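ABC transporter periplasmic peptide-binding protein (Pseudoalteromonas, PDB 4QFL) binds dipeptides, here Ala-Phe, in the periplasm, probably delivering them to an ABC transporter for uptake. Local coordinates at residues A[482-485]-A[486-490]; A[155-158]-A[159-162]; A[171-174]-A[175-179]. One frame throughout, in Å; residues are numbered along the deposited sequence.

Contact 1: residues A[482-485]-A[486-490]; sequences LRKQ and YYDAA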
loop_
_atom_site.group_PDB
_atom_site.type_symbol
_atom_site.label_atom_id
_atom_site.label_comp_id
_atom_site.label_asym_id
_atom_site.label_seq_id
_atom_site.Cartn_x
_atom_site.Cartn_y
_atom_site.Cartn_z
ATOM N N LEU A 482 -4.607 -5.875 -25.345
ATOM C CA LEU A 482 -5.345 -4.617 -25.370
ATOM C C LEU A 482 -5.043 -3.778 -24.120
ATOM O O LEU A 482 -4.708 -2.599 -24.225
ATOM C CB LEU A 482 -6.844 -4.889 -25.519
ATOM C CG LEU A 482 -7.172 -5.686 -26.791
ATOM C CD1 LEU A 482 -8.584 -6.317 -26.798
ATOM C CD2 LEU A 482 -6.957 -4.789 -28.008
ATOM N N ARG A 483 -5.134 -4.401 -22.947
ATOM C CA ARG A 483 -4.785 -3.736 -21.688
ATOM C C ARG A 483 -3.433 -3.038 -21.794
ATOM O O ARG A 483 -3.291 -1.867 -21.438
ATOM C CB ARG A 483 -4.788 -4.739 -20.521
ATOM C CG ARG A 483 -6.163 -5.399 -20.268
ATOM C CD ARG A 483 -6.258 -6.064 -18.907
ATOM N NE ARG A 483 -6.181 -5.079 -17.833
ATOM C CZ ARG A 483 -5.926 -5.366 -16.563
ATOM N NH1 ARG A 483 -5.726 -6.623 -16.189
ATOM N NH2 ARG A 483 -5.871 -4.387 -15.666
ATOM N N LYS A 484 -2.433 -3.746 -22.303
ATOM C CA LYS A 484 -1.098 -3.166 -22.365
ATOM C C LYS A 484 -0.998 -1.972 -23.320
ATOM O O LYS A 484 -0.226 -1.048 -23.088
ATOM C CB LYS A 484 -0.032 -4.206 -22.686
ATOM C CG LYS A 484 1.371 -3.636 -22.526
ATOM C CD LYS A 484 2.452 -4.553 -23.086
ATOM C CE LYS A 484 3.688 -3.750 -23.526
ATOM N NZ LYS A 484 4.512 -3.365 -22.365
ATOM N N GLN A 485 -1.790 -1.978 -24.384
ATOM C CA GLN A 485 -1.838 -0.821 -25.279
ATOM C C GLN A 485 -2.221 0.429 -24.513
ATOM O O GLN A 485 -1.591 1.479 -24.627
ATOM C CB GLN A 485 -2.863 -1.041 -26.383
ATOM C CG GLN A 485 -2.351 -1.864 -27.531
ATOM C CD GLN A 485 -3.366 -1.959 -28.635
ATOM O OE1 GLN A 485 -4.557 -2.150 -28.377
ATOM N NE2 GLN A 485 -2.913 -1.799 -29.876
ATOM N N TYR A 486 -3.274 0.305 -23.723
ATOM C CA TYR A 486 -3.707 1.417 -22.900
ATOM C C TYR A 486 -2.688 1.730 -21.808
ATOM O O TYR A 486 -2.373 2.892 -21.567
ATOM C CB TYR A 486 -5.104 1.145 -22.334
ATOM C CG TYR A 486 -6.136 1.099 -23.431
ATOM C CD1 TYR A 486 -6.335 2.199 -24.254
ATOM C CD2 TYR A 486 -6.893 -0.038 -23.667
ATOM C CE1 TYR A 486 -7.267 2.174 -25.280
ATOM C CE2 TYR A 486 -7.836 -0.071 -24.699
ATOM C CZ TYR A 486 -8.014 1.041 -25.498
ATOM O OH TYR A 486 -8.934 1.037 -26.526
ATOM N N TYR A 487 -2.156 0.696 -21.167
ATOM C CA TYR A 487 -1.125 0.917 -20.161
ATOM C C TYR A 487 0.124 1.519 -20.779
ATOM O O TYR A 487 0.808 2.305 -20.138
ATOM C CB TYR A 487 -0.823 -0.356 -19.371
ATOM C CG TYR A 487 -1.971 -0.723 -18.477
ATOM C CD1 TYR A 487 -2.597 0.247 -17.701
ATOM C CD2 TYR A 487 -2.468 -2.020 -18.434
ATOM C CE1 TYR A 487 -3.672 -0.066 -16.897
ATOM C CE2 TYR A 487 -3.544 -2.347 -17.624
ATOM C CZ TYR A 487 -4.144 -1.364 -16.862
ATOM O OH TYR A 487 -5.218 -1.675 -16.055
ATOM N N ASP A 488 0.417 1.170 -22.030
ATOM C CA ASP A 488 1.511 1.829 -22.732
ATOM C C ASP A 488 1.250 3.327 -22.854
ATOM O O ASP A 488 2.124 4.151 -22.572
ATOM C CB ASP A 488 1.709 1.236 -24.131
ATOM C CG ASP A 488 2.356 -0.127 -24.103
ATOM O OD1 ASP A 488 2.932 -0.477 -23.063
ATOM O OD2 ASP A 488 2.300 -0.849 -25.120
ATOM N N ALA A 489 0.047 3.676 -23.291
ATOM C CA ALA A 489 -0.270 5.073 -23.514
ATOM C C ALA A 489 -0.236 5.806 -22.176
ATOM O O ALA A 489 0.141 6.980 -22.104
ATOM C CB ALA A 489 -1.638 5.209 -24.192
ATOM N N ALA A 490 -0.621 5.099 -21.115
ATOM C CA ALA A 490 -0.674 5.694 -19.787
ATOM C C ALA A 490 0.721 6.023 -19.274
ATOM O O ALA A 490 0.952 7.086 -18.690
ATOM C CB ALA A 490 -1.388 4.769 -18.820
#
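Arg-483 and Tyr-487 meet one turn apart on the helix 480-497, as do Lys-484 and Asp-488, in the i to i+4 spacing that puts two side chains on the same face of an alpha-helix. Among the polar contacts, the buried pair comes first. NH2 of Arg-483 donates to OH of Tyr-487 at 2.8 Å with an N-H...O angle of 144°, and the hydroxyl sits at the edge of the guanidinium, 21° out of its plane. The two side chains run alongside each other in the same direction. The arginine reaches the phenol through a bend at chi3 (66°), which brings CZ to the edge of the tyrosine ring. Arginine suits this interior place because its several donors can serve several acceptors: NH2 also forms a salt bridge with Asp-439. Tyrosine offers a hydroxyl at its tip and a flat ring behind it, nearly parallel to Phe-444.

The charged pair is looser. NZ of Lys-484 lies 3.4 Å from OD1 of Asp-488, a weak bond within a salt bridge, and the main partner of the ammonium is Glu-346. With two carboxylates nearby, the lysine is likely to keep its charge. Its methylenes also pass close to the aspartate, CG lying 3.6 Å from OD1.

Backbone bonds of the helix run beneath: Tyr-487 N to Arg-483 O, 2.8 Å, under the first pair, and Ala-489 N to Gln-485 O, 3.0 Å, further on. The bond from Tyr-486 N to Leu-482 O is longer, at 3.3 Å. Van der Waals contact completes the account. The side chain of Tyr-486 touches Lys-473 and Ala-474 of the helix 465-475, while its CD2 comes to 3.4 Å from Leu-482 O.

Contact 2: residues A[155-158]-A[159-162]; sequences IVRV and SDHQ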
loop_
_atom_site.group_PDB
_atom_site.type_symbol
_atom_site.label_atom_id
_atom_site.label_comp_id
_atom_site.label_asym_id
_atom_site.label_seq_id
_atom_site.Cartn_x
_atom_site.Cartn_y
_atom_site.Cartn_z
ATOM N N ILE A 155 -24.962 -7.032 -3.562
ATOM C CA ILE A 155 -24.474 -8.385 -3.398
ATOM C C ILE A 155 -25.681 -9.226 -3.027
ATOM O O ILE A 155 -26.288 -9.022 -1.972
ATOM C CB ILE A 155 -23.444 -8.486 -2.261
ATOM C CG1 ILE A 155 -22.383 -7.399 -2.406
ATOM C CG2 ILE A 155 -22.821 -9.888 -2.221
ATOM C CD1 ILE A 155 -21.379 -7.375 -1.277
ATOM N N VAL A 156 -26.048 -10.146 -3.907
ATOM C CA VAL A 156 -27.183 -11.024 -3.645
ATOM C C VAL A 156 -26.782 -12.111 -2.671
ATOM O O VAL A 156 -25.671 -12.635 -2.734
ATOM C CB VAL A 156 -27.705 -11.701 -4.931
ATOM C CG1 VAL A 156 -28.750 -12.760 -4.594
ATOM C CG2 VAL A 156 -28.256 -10.668 -5.915
ATOM N N ARG A 157 -27.699 -12.443 -1.770
ATOM C CA ARG A 157 -27.525 -13.585 -0.901
ATOM C C ARG A 157 -28.164 -14.792 -1.547
ATOM O O ARG A 157 -29.349 -15.059 -1.331
ATOM C CB ARG A 157 -28.195 -13.335 0.437
ATOM C CG ARG A 157 -27.901 -14.409 1.457
ATOM C CD ARG A 157 -28.778 -14.248 2.675
ATOM N NE ARG A 157 -28.112 -14.770 3.854
ATOM C CZ ARG A 157 -28.047 -16.061 4.150
ATOM N NH1 ARG A 157 -28.627 -16.953 3.356
ATOM N NH2 ARG A 157 -27.411 -16.459 5.244
ATOM N N VAL A 158 -27.402 -15.529 -2.344
ATOM C CA VAL A 158 -28.001 -16.658 -3.032
ATOM C C VAL A 158 -28.206 -17.814 -2.066
ATOM O O VAL A 158 -29.168 -18.557 -2.185
ATOM C CB VAL A 158 -27.203 -17.094 -4.271
ATOM C CG1 VAL A 158 -26.226 -16.016 -4.679
ATOM C CG2 VAL A 158 -26.483 -18.383 -4.000
ATOM N N SER A 159 -27.310 -17.959 -1.100
ATOM C CA SER A 159 -27.532 -18.901 -0.011
ATOM C C SER A 159 -26.592 -18.638 1.166
ATOM O O SER A 159 -25.755 -17.737 1.113
ATOM C CB SER A 159 -27.436 -20.360 -0.486
ATOM O OG SER A 159 -26.140 -20.695 -0.945
ATOM N N ASP A 160 -26.744 -19.433 2.223
ATOM C CA ASP A 160 -25.969 -19.256 3.443
ATOM C C ASP A 160 -24.471 -19.144 3.165
ATOM O O ASP A 160 -23.754 -18.435 3.879
ATOM C CB ASP A 160 -26.245 -20.398 4.422
ATOM C CG ASP A 160 -27.561 -20.221 5.172
ATOM O OD1 ASP A 160 -28.031 -19.068 5.304
ATOM O OD2 ASP A 160 -28.126 -21.232 5.641
ATOM N N HIS A 161 -24.006 -19.837 2.127
ATOM C CA HIS A 161 -22.583 -19.828 1.791
ATOM C C HIS A 161 -22.318 -19.634 0.295
ATOM O O HIS A 161 -21.419 -20.253 -0.280
ATOM C CB HIS A 161 -21.870 -21.074 2.349
ATOM C CG HIS A 161 -22.004 -21.216 3.833
ATOM N ND1 HIS A 161 -21.120 -20.638 4.719
ATOM C CD2 HIS A 161 -22.943 -21.831 4.585
ATOM C CE1 HIS A 161 -21.504 -20.905 5.955
ATOM N NE2 HIS A 161 -22.606 -21.632 5.902
ATOM N N GLN A 162 -23.105 -18.760 -0.325
ATOM C CA GLN A 162 -22.816 -18.290 -1.674
ATOM C C GLN A 162 -23.430 -16.905 -1.888
ATOM O O GLN A 162 -24.574 -16.650 -1.503
ATOM C CB GLN A 162 -23.302 -19.283 -2.731
ATOM C CG GLN A 162 -22.980 -18.863 -4.160
ATOM C CD GLN A 162 -23.385 -19.896 -5.190
ATOM O OE1 GLN A 162 -24.511 -19.900 -5.670
ATOM N NE2 GLN A 162 -22.464 -20.768 -5.543
#
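Arg-157 and Asp-160 face each other across the turn with guanidinium and carboxylate almost perpendicular, their planes 88° apart. NH1 and NH2 of the arginine, end-on, both grip one oxygen, OD1 of Asp-160. The NH2 bond is 2.7 Å and uses the anti lone pair; NH1, at 2.9 Å, meets the same oxygen from above the carboxylate plane. Seen from the arginine, OD1 lies nearly in the guanidinium plane. With CG anti to the backbone N (chi1 -172°) and the chain extended as far as NE, Arg-157 is long enough to span the turn, while its NE forms a salt bridge with Asp-116.

The other pair is largely apolar. Val-158 lies across Gln-162, its CG2 packed 3.5 Å from both CB and CG of the glutamine, so that a compact branched side chain rests on methylenes. The same methyl comes doubtfully close to OE1. Replacing this valine with an alanine would remove both gamma methyls and is likely to open a gap beside the Gln-162 chain, leaving that chain freer to turn.

Beneath these side chains, Ser-159 N bonds to Gln-162 O at 3.1 Å, and Val-158 N makes a weak bond to the same oxygen. Two successive residues facing one is a classic beta bulge, set here at the turn end of the hairpin formed by strands 152-159 and 162-167.

Contact 3: residues A[171-174]-A[175-179]; sequences ESSF and LANMA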
loop_
_atom_site.group_PDB
_atom_site.type_symbol
_atom_site.label_atom_id
_atom_site.label_comp_id
_atom_site.label_asym_id
_atom_site.label_seq_id
_atom_site.Cartn_x
_atom_site.Cartn_y
_atom_site.Cartn_z
ATOM N N GLU A 171 -15.113 -4.626 -14.807
ATOM C CA GLU A 171 -13.782 -4.083 -14.591
ATOM C C GLU A 171 -12.879 -5.291 -14.480
ATOM O O GLU A 171 -13.108 -6.149 -13.639
ATOM C CB GLU A 171 -13.706 -3.266 -13.292
ATOM C CG GLU A 171 -14.367 -1.898 -13.362
ATOM C CD GLU A 171 -13.953 -0.952 -12.229
ATOM O OE1 GLU A 171 -14.450 0.203 -12.204
ATOM O OE2 GLU A 171 -13.132 -1.347 -11.376
ATOM N N SER A 172 -11.861 -5.369 -15.326
ATOM C CA SER A 172 -11.017 -6.552 -15.354
ATOM C C SER A 172 -10.098 -6.630 -14.152
ATOM O O SER A 172 -9.423 -7.630 -13.957
ATOM C CB SER A 172 -10.212 -6.620 -16.651
ATOM O OG SER A 172 -9.520 -5.410 -16.901
ATOM N N SER A 173 -10.084 -5.583 -13.333
ATOM C CA SER A 173 -9.214 -5.557 -12.161
ATOM C C SER A 173 -9.969 -5.989 -10.928
ATOM O O SER A 173 -9.415 -6.020 -9.837
ATOM C CB SER A 173 -8.658 -4.152 -11.939
ATOM O OG SER A 173 -9.717 -3.223 -11.775
ATOM N N PHE A 174 -11.235 -6.335 -11.092
ATOM C CA PHE A 174 -12.104 -6.507 -9.931
ATOM C C PHE A 174 -11.635 -7.576 -8.924
ATOM O O PHE A 174 -11.439 -7.288 -7.744
ATOM C CB PHE A 174 -13.539 -6.769 -10.374
ATOM C CG PHE A 174 -14.466 -7.018 -9.242
ATOM C CD1 PHE A 174 -14.955 -5.962 -8.502
ATOM C CD2 PHE A 174 -14.825 -8.315 -8.894
ATOM C CE1 PHE A 174 -15.804 -6.192 -7.436
ATOM C CE2 PHE A 174 -15.662 -8.550 -7.837
ATOM C CZ PHE A 174 -16.156 -7.490 -7.105
ATOM N N LEU A 175 -11.453 -8.809 -9.380
ATOM C CA LEU A 175 -10.943 -9.843 -8.480
ATOM C C LEU A 175 -9.604 -9.442 -7.846
ATOM O O LEU A 175 -9.369 -9.716 -6.674
ATOM C CB LEU A 175 -10.803 -11.193 -9.190
ATOM C CG LEU A 175 -12.083 -12.015 -9.342
ATOM C CD1 LEU A 175 -11.738 -13.396 -9.820
ATOM C CD2 LEU A 175 -12.808 -12.091 -8.022
ATOM N N ALA A 176 -8.727 -8.803 -8.618
ATOM C CA ALA A 176 -7.432 -8.373 -8.075
ATOM C C ALA A 176 -7.679 -7.480 -6.873
ATOM O O ALA A 176 -7.057 -7.642 -5.825
ATOM C CB ALA A 176 -6.600 -7.650 -9.129
ATOM N N ASN A 177 -8.611 -6.552 -7.021
ATOM C CA ASN A 177 -8.971 -5.664 -5.922
ATOM C C ASN A 177 -9.603 -6.399 -4.744
ATOM O O ASN A 177 -9.413 -6.008 -3.597
ATOM C CB ASN A 177 -9.878 -4.536 -6.407
ATOM C CG ASN A 177 -9.164 -3.571 -7.311
ATOM O OD1 ASN A 177 -8.006 -3.238 -7.095
ATOM N ND2 ASN A 177 -9.851 -3.118 -8.338
ATOM N N MET A 178 -10.343 -7.470 -5.020
ATOM C CA MET A 178 -10.914 -8.291 -3.951
ATOM C C MET A 178 -9.873 -9.186 -3.263
ATOM O O MET A 178 -10.149 -9.789 -2.220
ATOM C CB MET A 178 -12.091 -9.139 -4.463
ATOM C CG MET A 178 -13.269 -8.331 -4.987
ATOM S SD MET A 178 -14.016 -7.308 -3.711
ATOM C CE MET A 178 -14.613 -8.579 -2.598
ATOM N N ALA A 179 -8.681 -9.265 -3.843
ATOM C CA ALA A 179 -7.616 -10.059 -3.250
ATOM C C ALA A 179 -6.580 -9.182 -2.556
ATOM O O ALA A 179 -5.522 -9.662 -2.172
ATOM C CB ALA A 179 -6.952 -10.934 -4.299
HETATM O O HOH W 1 -12.396 -3.510 -10.237
HETATM O O HOH W 2 -8.588 -9.147 -11.427
HETATM O O HOH W 3 -9.221 -0.939 -10.594
#
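Ser-173 and Asn-177 stand one turn apart where a type I beta turn, Glu-171 to Phe-174, leads into the short helix 174-178, and water joins their side chains. Water 1 donates to OE2 of Glu-171 at 2.6 Å, accepts from ND2 of Asn-177 at 3.2 Å and also bonds to OG of Ser-173. Water 3 makes a second bridge between the same serine and asparagine, at 2.6 Å from Ser-173 OG, and accepts from ND2 as well. The amide nitrogen therefore has two water acceptors, and the amide oxygen OD1 is paired with the hydroxyl of Tyr-142. Asparagine suits this buried place because it carries a donor and an acceptor on one short stem; serine, smaller still, brings a hydroxyl that can address both waters.

The backbone is served in turn. Phe-174 N closes the turn on Glu-171 O. Ser-173 O accepts from Asn-177 N at 3.0 Å, with the donor almost in line with the carbonyl bond, and Phe-174 O accepts from Met-178 N. Ala-176 N, in the first turn of the helix, donates to water 2 at 2.8 Å, and that water donates to Ser-172 O.

On the apolar side, CG of Met-178 lies over one face of the Phe-174 ring, 3.9 Å from its centroid, in a CH-pi contact. A bend at chi2 (-63°) keeps SD beside the ring, oblique to it, in a Met-aromatic contact 4.6 Å from the centroid. The chemistry implies a two-sided join: water serves Asn-177 ND2, Ser-173 OG and Ala-176 N, while Tyr-142 and the backbone itself meet the other polar groups named; on the apolar side Phe-174, with Met-178 over one face of its ring, and Leu-175 pack against Val-91 of strand 90-95.

In the fold
Contact 3 is the middle member of the three. Its centre lies about 18 Å from that of contact 1 and about 20 Å from that of contact 2, whereas the centres of contacts 1 and 2 are about 36 Å apart. It touches contact 1 directly, NE of Arg-483 packing 3.5 Å from OG of Ser-172, and Asp-441 is touched by both Ser-173 and Tyr-487. Contact 2, about 7 Å from contact 3 at the nearest atoms, belongs to the antiparallel sheet whose strand 90-95 receives Phe-174 and Leu-175. None of these residues lines the dipeptide pocket: the side chain of Asn-177 is about 10 Å from the bound alanine and about 13 Å from the phenylalanine.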